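Local coordinates for conserved membrane protein (Chlamydia abortus, PDB 6GZU) that acts as a secreted bacterial effector combining deubiquitinating and acetylating activities in a CE-clan cysteine-protease domain, and induces Golgi fragmentation, at residues Ser24-Leu27 with Ile28-Glu32; Ala91-Cys95 with Gln96-Ile100; Asp151-Ala154 with Asn155-Asn158. All coordinates share one frame; numbering follows the deposited sequence. Where two conformers were deposited one is given.

Contact 1: residues Ser24-Leu27 with Ile28-Glu32; sequences STHL and IRLSE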
loop_
_atom_site.group_PDB
_atom_site.type_symbol
_atom_site.label_atom_id
_atom_site.label_comp_id
_atom_site.label_asym_id
_atom_site.label_seq_id
_atom_site.Cartn_x
_atom_site.Cartn_y
_atom_site.Cartn_z
ATOM N N SER A 24 3.940 -0.138 -8.491
ATOM C CA SER A 24 4.925 -0.986 -7.821
ATOM C C SER A 24 6.350 -0.561 -8.150
ATOM O O SER A 24 7.222 -0.689 -7.295
ATOM C CB SER A 24 4.716 -2.443 -8.215
ATOM O OG SER A 24 3.514 -2.922 -7.645
ATOM N N THR A 25 6.580 -0.065 -9.357
ATOM C CA THR A 25 7.907 0.409 -9.736
ATOM C C THR A 25 8.274 1.575 -8.830
ATOM O O THR A 25 9.421 1.659 -8.391
ATOM C CB THR A 25 7.925 0.837 -11.224
ATOM O OG1 THR A 25 7.735 -0.332 -12.023
ATOM C CG2 THR A 25 9.266 1.476 -11.672
ATOM N N HIS A 26 7.340 2.508 -8.602
ATOM C CA HIS A 26 7.644 3.609 -7.692
ATOM C C HIS A 26 7.902 3.157 -6.261
ATOM O O HIS A 26 8.763 3.717 -5.581
ATOM C CB HIS A 26 6.620 4.757 -7.763
ATOM C CG HIS A 26 7.166 6.039 -7.222
ATOM N ND1 HIS A 26 8.220 6.696 -7.833
ATOM C CD2 HIS A 26 6.863 6.741 -6.104
ATOM C CE1 HIS A 26 8.511 7.777 -7.127
ATOM N NE2 HIS A 26 7.717 7.812 -6.063
ATOM N N LEU A 27 7.144 2.179 -5.781
ATOM C CA LEU A 27 7.408 1.618 -4.450
ATOM C C LEU A 27 8.811 1.039 -4.369
ATOM O O LEU A 27 9.536 1.300 -3.405
ATOM C CB LEU A 27 6.326 0.608 -4.042
ATOM C CG LEU A 27 5.015 1.204 -3.512
ATOM C CD1 LEU A 27 4.412 2.370 -4.194
ATOM C CD2 LEU A 27 4.015 0.022 -3.393
ATOM N N ILE A 28 9.248 0.312 -5.399
ATOM C CA ILE A 28 10.596 -0.230 -5.410
ATOM C C ILE A 28 11.634 0.902 -5.438
ATOM O O ILE A 28 12.655 0.854 -4.720
ATOM C CB ILE A 28 10.821 -1.194 -6.624
ATOM C CG1 ILE A 28 10.028 -2.499 -6.441
ATOM C CG2 ILE A 28 12.327 -1.512 -6.857
ATOM C CD1 ILE A 28 10.487 -3.346 -5.207
ATOM N N ARG A 29 11.398 1.919 -6.269
ATOM C CA ARG A 29 12.253 3.111 -6.275
ATOM C C ARG A 29 12.366 3.700 -4.849
ATOM O O ARG A 29 13.471 3.948 -4.356
ATOM C CB ARG A 29 11.671 4.121 -7.249
ATOM C CG ARG A 29 12.391 5.411 -7.423
ATOM C CD ARG A 29 11.646 6.265 -8.484
ATOM N NE ARG A 29 11.702 5.733 -9.839
ATOM C CZ ARG A 29 10.676 5.339 -10.602
ATOM N NH1 ARG A 29 9.406 5.393 -10.179
ATOM N NH2 ARG A 29 10.936 4.851 -11.819
ATOM N N LEU A 30 11.229 3.874 -4.182
ATOM C CA LEU A 30 11.225 4.375 -2.807
ATOM C C LEU A 30 11.939 3.451 -1.844
ATOM O O LEU A 30 12.602 3.922 -0.916
ATOM C CB LEU A 30 9.787 4.643 -2.328
ATOM C CG LEU A 30 9.198 5.868 -3.011
ATOM C CD1 LEU A 30 7.711 5.947 -2.682
ATOM C CD2 LEU A 30 9.910 7.126 -2.596
ATOM N N SER A 31 11.835 2.143 -2.059
ATOM C CA SER A 31 12.489 1.190 -1.157
ATOM C C SER A 31 13.994 1.285 -1.249
ATOM O O SER A 31 14.673 0.868 -0.322
ATOM C CB SER A 31 12.031 -0.253 -1.428
ATOM O OG SER A 31 12.711 -0.789 -2.560
ATOM N N GLU A 32 14.533 1.848 -2.332
ATOM C CA GLU A 32 15.972 2.014 -2.466
ATOM C C GLU A 32 16.434 3.208 -1.641
ATOM O O GLU A 32 17.578 3.266 -1.199
ATOM C CB GLU A 32 16.387 2.180 -3.943
ATOM C CG GLU A 32 16.086 0.933 -4.735
ATOM C CD GLU A 32 16.733 0.890 -6.098
ATOM O OE1 GLU A 32 17.194 1.943 -6.645
ATOM O OE2 GLU A 32 16.772 -0.243 -6.624
#
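The imidazole of H26 and the guanidinium of R29 meet edge to edge, one helical turn apart, with their planes opened by 41°. R29 NH1 comes up to the ring at its edge and donates to H26 ND1 at 2.9 Å, lying almost within the ring plane while ND1 lies almost within the guanidinium plane. One face of the guanidinium looks down on the carbonyl oxygen T25 O, well offset toward its rim. L30 reaches the ring from further along the helix, its CD1 3.6 Å from H26 CD2 in an oblique approach, and F238 adds an edge-to-face ring contact.

The hydrogen bond is a matter of bending: R29 is extended through chi1 and chi2, then folds back at chi3 (-68°), which carries NH1 over to H26. At the guanidinium end, T25 CG2 lies 3.8 Å from R29 NH2, and R29 NE is held by R245 O. Because ND1 accepts, the ring is consistent with a proton on NE2, which bonds to D213 OD2 on helix 204-217. The imidazole is thus gripped at both nitrogens, which fixes its rotation in a buried setting.

Underneath runs the backbone ladder of a regular alpha helix, 20-33, with R29 N to T25 O at 2.9 Å and L30 N to H26 O at 2.8 Å. S31 OG turns back to I28 O, 2.7 Å away. L27 and L30 both lean on L212, and R29 hands a bond to H26, which passes it on to D213: a helix-helix docking of 20-33 on 204-217, polar at H26 and flanked by leucine packing.

Contact 2: residues Ala91-Cys95 with Gln96-Ile100; sequences ADRDC and QNFRI. With ZN (zinc ion), chain C.
R93 lays one face of its guanidinium against the rim of the F98 ring, just ahead of the type I beta turn D94-N97 that carries a zinc ligand. The two planes stand 73° apart and the side chains cross at about a right angle, so this is no parallel stack. F98 CE1 is the ring atom in closest touch, 3.5 Å from R93 NH2. The chain of R93 is folded at both chi2 and chi3, and this double bend brings the charged end back over the phenyl edge. A weak hydrogen bond from NH2 to S35 O ties the same group to the loop after helix 20-33.

D94 comes next and holds the turn in two ways. Its carbonyl D94 O takes the turn bond from N97 N at 2.9 Å. With CG anti to the backbone N (chi1 172°), the carboxylate reaches forward along the turn, and D94 OD1 accepts from Q96 N at 3.1 Å. That donor arrives from well above the carboxylate plane. The other oxygen, D94 OD2, rests 3.7 Å from N97 CB, and D94 O also approaches F98 CE2 at 3.5 Å.

C95 is the second residue of the turn. Its carbonyl C95 O sits at the edge of the F98 ring, near the ring plane and 3.5 Å from F98 CD2, so the phenyl packs against the turn, just before the chain enters strand 100-107. C95 completes the zinc site with H60, C78 and H80. With chi1 at 61°, its sulfur stands between the backbone N and the carbonyl carbon, and C95 SG binds the zinc ion at 2.2 Å.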
loop_
_atom_site.group_PDB
_atom_site.type_symbol
_atom_site.label_atom_id
_atom_site.label_comp_id
_atom_site.label_asym_id
_atom_site.label_seq_id
_atom_site.Cartn_x
_atom_site.Cartn_y
_atom_site.Cartn_z
ATOM N N ALA A 91 13.994 -11.566 -2.017
ATOM C CA ALA A 91 14.866 -12.745 -2.070
ATOM C C ALA A 91 16.172 -12.561 -1.273
ATOM O O ALA A 91 16.661 -13.497 -0.627
ATOM C CB ALA A 91 15.172 -13.132 -3.514
ATOM N N ASP A 92 16.720 -11.345 -1.286
ATOM C CA ASP A 92 17.959 -11.029 -0.570
ATOM C C ASP A 92 17.779 -10.077 0.636
ATOM O O ASP A 92 18.767 -9.518 1.126
ATOM C CB ASP A 92 18.977 -10.416 -1.542
ATOM N N ARG A 93 16.549 -9.891 1.119
ATOM C CA ARG A 93 16.293 -9.066 2.311
ATOM C C ARG A 93 15.849 -9.918 3.501
ATOM O O ARG A 93 15.280 -10.998 3.349
ATOM C CB ARG A 93 15.128 -8.060 2.127
ATOM C CG ARG A 93 15.020 -7.268 0.843
ATOM C CD ARG A 93 16.031 -6.160 0.748
ATOM N NE ARG A 93 16.052 -5.190 1.841
ATOM C CZ ARG A 93 15.375 -4.042 1.857
ATOM N NH1 ARG A 93 14.545 -3.714 0.865
ATOM N NH2 ARG A 93 15.523 -3.210 2.878
ATOM N N ASP A 94 16.023 -9.373 4.692
ATOM C CA ASP A 94 15.361 -9.942 5.854
ATOM C C ASP A 94 13.952 -9.385 5.958
ATOM O O ASP A 94 13.753 -8.218 6.364
ATOM C CB ASP A 94 16.141 -9.616 7.119
ATOM C CG ASP A 94 15.402 -10.021 8.360
ATOM O OD1 ASP A 94 14.448 -10.834 8.268
ATOM O OD2 ASP A 94 15.790 -9.541 9.439
ATOM N N CYS A 95 12.982 -10.248 5.644
ATOM C CA CYS A 95 11.584 -9.821 5.468
ATOM C C CYS A 95 10.980 -9.353 6.758
ATOM O O CYS A 95 9.884 -8.765 6.761
ATOM C CB CYS A 95 10.756 -10.959 4.881
ATOM S SG CYS A 95 10.692 -12.395 5.897
ATOM N N GLN A 96 11.674 -9.604 7.864
ATOM C CA GLN A 96 11.217 -9.135 9.178
ATOM C C GLN A 96 11.592 -7.682 9.472
ATOM O O GLN A 96 10.884 -7.001 10.209
ATOM C CB GLN A 96 11.767 -10.039 10.289
ATOM C CG GLN A 96 11.232 -11.456 10.257
ATOM C CD GLN A 96 12.280 -12.497 10.658
ATOM O OE1 GLN A 96 12.403 -13.552 10.025
ATOM N NE2 GLN A 96 13.044 -12.202 11.713
ATOM N N ASN A 97 12.683 -7.208 8.870
ATOM C CA ASN A 97 13.346 -5.972 9.281
ATOM C C ASN A 97 12.728 -4.629 8.795
ATOM O O ASN A 97 13.401 -3.598 8.649
ATOM C CB ASN A 97 14.804 -6.049 8.819
ATOM C CG ASN A 97 15.693 -5.109 9.584
ATOM O OD1 ASN A 97 15.336 -4.675 10.685
ATOM N ND2 ASN A 97 16.865 -4.786 9.016
ATOM N N PHE A 98 11.445 -4.621 8.545
ATOM C CA PHE A 98 10.833 -3.417 7.993
ATOM C C PHE A 98 9.977 -2.684 9.022
ATOM O O PHE A 98 9.506 -3.311 10.002
ATOM C CB PHE A 98 9.985 -3.800 6.787
ATOM C CG PHE A 98 10.784 -4.358 5.663
ATOM C CD1 PHE A 98 11.474 -3.493 4.828
ATOM C CD2 PHE A 98 10.848 -5.721 5.425
ATOM C CE1 PHE A 98 12.221 -3.967 3.775
ATOM C CE2 PHE A 98 11.626 -6.209 4.364
ATOM C CZ PHE A 98 12.277 -5.306 3.523
ATOM N N ARG A 99 9.680 -1.394 8.768
ATOM C CA ARG A 99 8.871 -0.605 9.703
ATOM C C ARG A 99 7.631 0.021 9.103
ATOM O O ARG A 99 6.652 0.307 9.808
ATOM C CB ARG A 99 9.710 0.531 10.279
ATOM C CG ARG A 99 10.948 0.046 10.992
ATOM C CD ARG A 99 10.600 -1.017 12.062
ATOM N NE ARG A 99 9.907 -0.444 13.224
ATOM C CZ ARG A 99 9.400 -1.175 14.218
ATOM N NH1 ARG A 99 9.475 -2.500 14.134
ATOM N NH2 ARG A 99 8.833 -0.595 15.290
ATOM N N ILE A 100 7.646 0.243 7.796
ATOM C CA ILE A 100 6.552 0.895 7.104
ATOM C C ILE A 100 6.141 -0.024 5.964
ATOM O O ILE A 100 6.999 -0.437 5.136
ATOM C CB ILE A 100 6.958 2.285 6.566
ATOM C CG1 ILE A 100 7.418 3.177 7.722
ATOM C CG2 ILE A 100 5.774 2.892 5.763
ATOM C CD1 ILE A 100 7.917 4.511 7.334
HETATM ZN ZN ZN C . 8.646 -13.235 5.718
#

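Contact 3: residues Asp151-Ala154 with Asn155-Asn158; sequences DSLA and NFIN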
loop_
_atom_site.group_PDB
_atom_site.type_symbol
_atom_site.label_atom_id
_atom_site.label_comp_id
_atom_site.label_asym_id
_atom_site.label_seq_id
_atom_site.Cartn_x
_atom_site.Cartn_y
_atom_site.Cartn_z
ATOM N N ASP A 151 -6.733 8.191 -0.234
ATOM C CA ASP A 151 -7.594 8.138 -1.410
ATOM C C ASP A 151 -7.634 9.543 -1.956
ATOM O O ASP A 151 -8.171 10.458 -1.294
ATOM C CB ASP A 151 -8.987 7.706 -0.981
ATOM C CG ASP A 151 -9.983 7.722 -2.120
ATOM O OD1 ASP A 151 -9.583 7.953 -3.281
ATOM O OD2 ASP A 151 -11.159 7.517 -1.848
ATOM N N SER A 152 -7.072 9.744 -3.152
ATOM C CA SER A 152 -7.069 11.061 -3.773
ATOM C C SER A 152 -8.465 11.559 -4.092
ATOM O O SER A 152 -8.641 12.768 -4.314
ATOM C CB SER A 152 -6.201 11.094 -5.050
ATOM O OG SER A 152 -6.444 9.970 -5.908
ATOM N N LEU A 153 -9.468 10.670 -4.098
ATOM C CA LEU A 153 -10.851 11.102 -4.289
ATOM C C LEU A 153 -11.630 11.164 -2.958
ATOM O O LEU A 153 -12.871 11.338 -2.982
ATOM C CB LEU A 153 -11.535 10.178 -5.284
ATOM C CG LEU A 153 -11.103 10.412 -6.736
ATOM C CD1 LEU A 153 -11.766 9.442 -7.700
ATOM C CD2 LEU A 153 -11.402 11.859 -7.200
ATOM N N ALA A 154 -10.889 11.023 -1.827
ATOM C CA ALA A 154 -11.378 11.102 -0.429
ATOM C C ALA A 154 -12.314 10.002 -0.013
ATOM O O ALA A 154 -12.048 9.311 0.983
ATOM C CB ALA A 154 -12.058 12.478 -0.161
ATOM N N ASN A 155 -13.452 9.862 -0.689
ATOM C CA ASN A 155 -14.454 8.878 -0.265
ATOM C C ASN A 155 -14.955 7.988 -1.373
ATOM O O ASN A 155 -16.103 7.625 -1.398
ATOM C CB ASN A 155 -15.613 9.514 0.485
ATOM C CG ASN A 155 -15.221 9.890 1.860
ATOM O OD1 ASN A 155 -15.098 9.019 2.778
ATOM N ND2 ASN A 155 -14.955 11.171 2.037
ATOM N N PHE A 156 -14.074 7.655 -2.297
ATOM C CA PHE A 156 -14.458 6.752 -3.363
ATOM C C PHE A 156 -14.913 5.381 -2.872
ATOM O O PHE A 156 -15.856 4.814 -3.434
ATOM C CB PHE A 156 -13.293 6.577 -4.314
ATOM C CG PHE A 156 -13.646 5.866 -5.602
ATOM C CD1 PHE A 156 -13.611 4.469 -5.666
ATOM C CD2 PHE A 156 -13.995 6.564 -6.748
ATOM C CE1 PHE A 156 -13.907 3.782 -6.823
ATOM C CE2 PHE A 156 -14.294 5.883 -7.899
ATOM C CZ PHE A 156 -14.276 4.493 -7.957
ATOM N N ILE A 157 -14.254 4.842 -1.843
ATOM C CA ILE A 157 -14.656 3.563 -1.321
ATOM C C ILE A 157 -15.681 3.738 -0.197
ATOM O O ILE A 157 -15.452 4.489 0.768
ATOM C CB ILE A 157 -13.459 2.757 -0.762
ATOM C CG1 ILE A 157 -12.296 2.750 -1.769
ATOM C CG2 ILE A 157 -13.903 1.319 -0.399
ATOM C CD1 ILE A 157 -11.166 1.801 -1.304
ATOM N N ASN A 158 -16.835 3.089 -0.321
ATOM C CA ASN A 158 -17.842 3.232 0.719
ATOM C C ASN A 158 -17.268 2.902 2.083
ATOM O O ASN A 158 -16.513 1.929 2.224
ATOM C CB ASN A 158 -19.015 2.308 0.468
ATOM C CG ASN A 158 -20.236 2.724 1.242
ATOM O OD1 ASN A 158 -20.329 2.568 2.457
ATOM N ND2 ASN A 158 -21.175 3.307 0.528
HETATM O O HOH W 1 -12.305 5.943 -0.051
#
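D151 and F156 meet through a carboxylate oxygen and a backbone N-H, in a loop that begins as an Asx turn after strand 146-150. D151 has the geometry of the acid in a Cys-His-Asp triad with H134 and C204, as expected for the Ulp1-like protease domain, and is probably that residue.

Its CG stands anti to the backbone N (chi1 176°), which directs the carboxylate into the curve of the loop. D151 OD1 accepts from L153 N at 2.8 Å, closing the Asx turn from above the carboxylate plane, and it also bonds to H134 NE2. D151 OD2 receives F156 N at 3.0 Å, nearly along its C-O axis. Several bonds therefore grip the carboxylate and restrict its rotation, with OD1 shared between H134 and L153 N, and OD2 between F156 N and a water.

The backbone makes this possible by turning twice. A type I beta turn spans D151-A154, and A154 then takes a positive phi (67°), so that N155 N reaches back to L153 O at 2.8 Å in a classic gamma turn. Across this turn the side chains of L153 and F156 run side by side in the same direction, with L153 CD1 3.8 Å from F156 CD2. F156 keeps CG anti to its N (chi1 -169°), and its ring meets that of H134 at a shallow angle.

A bound water finishes the arrangement by donating to D151 OD2 at 2.6 Å and accepting from I157 N at 2.9 Å.

Overall arrangement
The three contacts follow one another along the chain and none touches another. Contact 1 and contact 2 are neighbours, with nearest atoms about 5 Å apart, and R93 beside the zinc turn makes a weak hydrogen bond to S35, just past the helix of contact 1. The side chain of I28 is about 12 Å from that of the zinc ligand H80. Contact 3, at the probable catalytic acid, lies across the centre of the chain from both, its centre about 23 Å from that of contact 1 and 30 Å from that of contact 2. Helix 204-217 links the far ends: H26 holds its D213, while S152 touches C204 and W207.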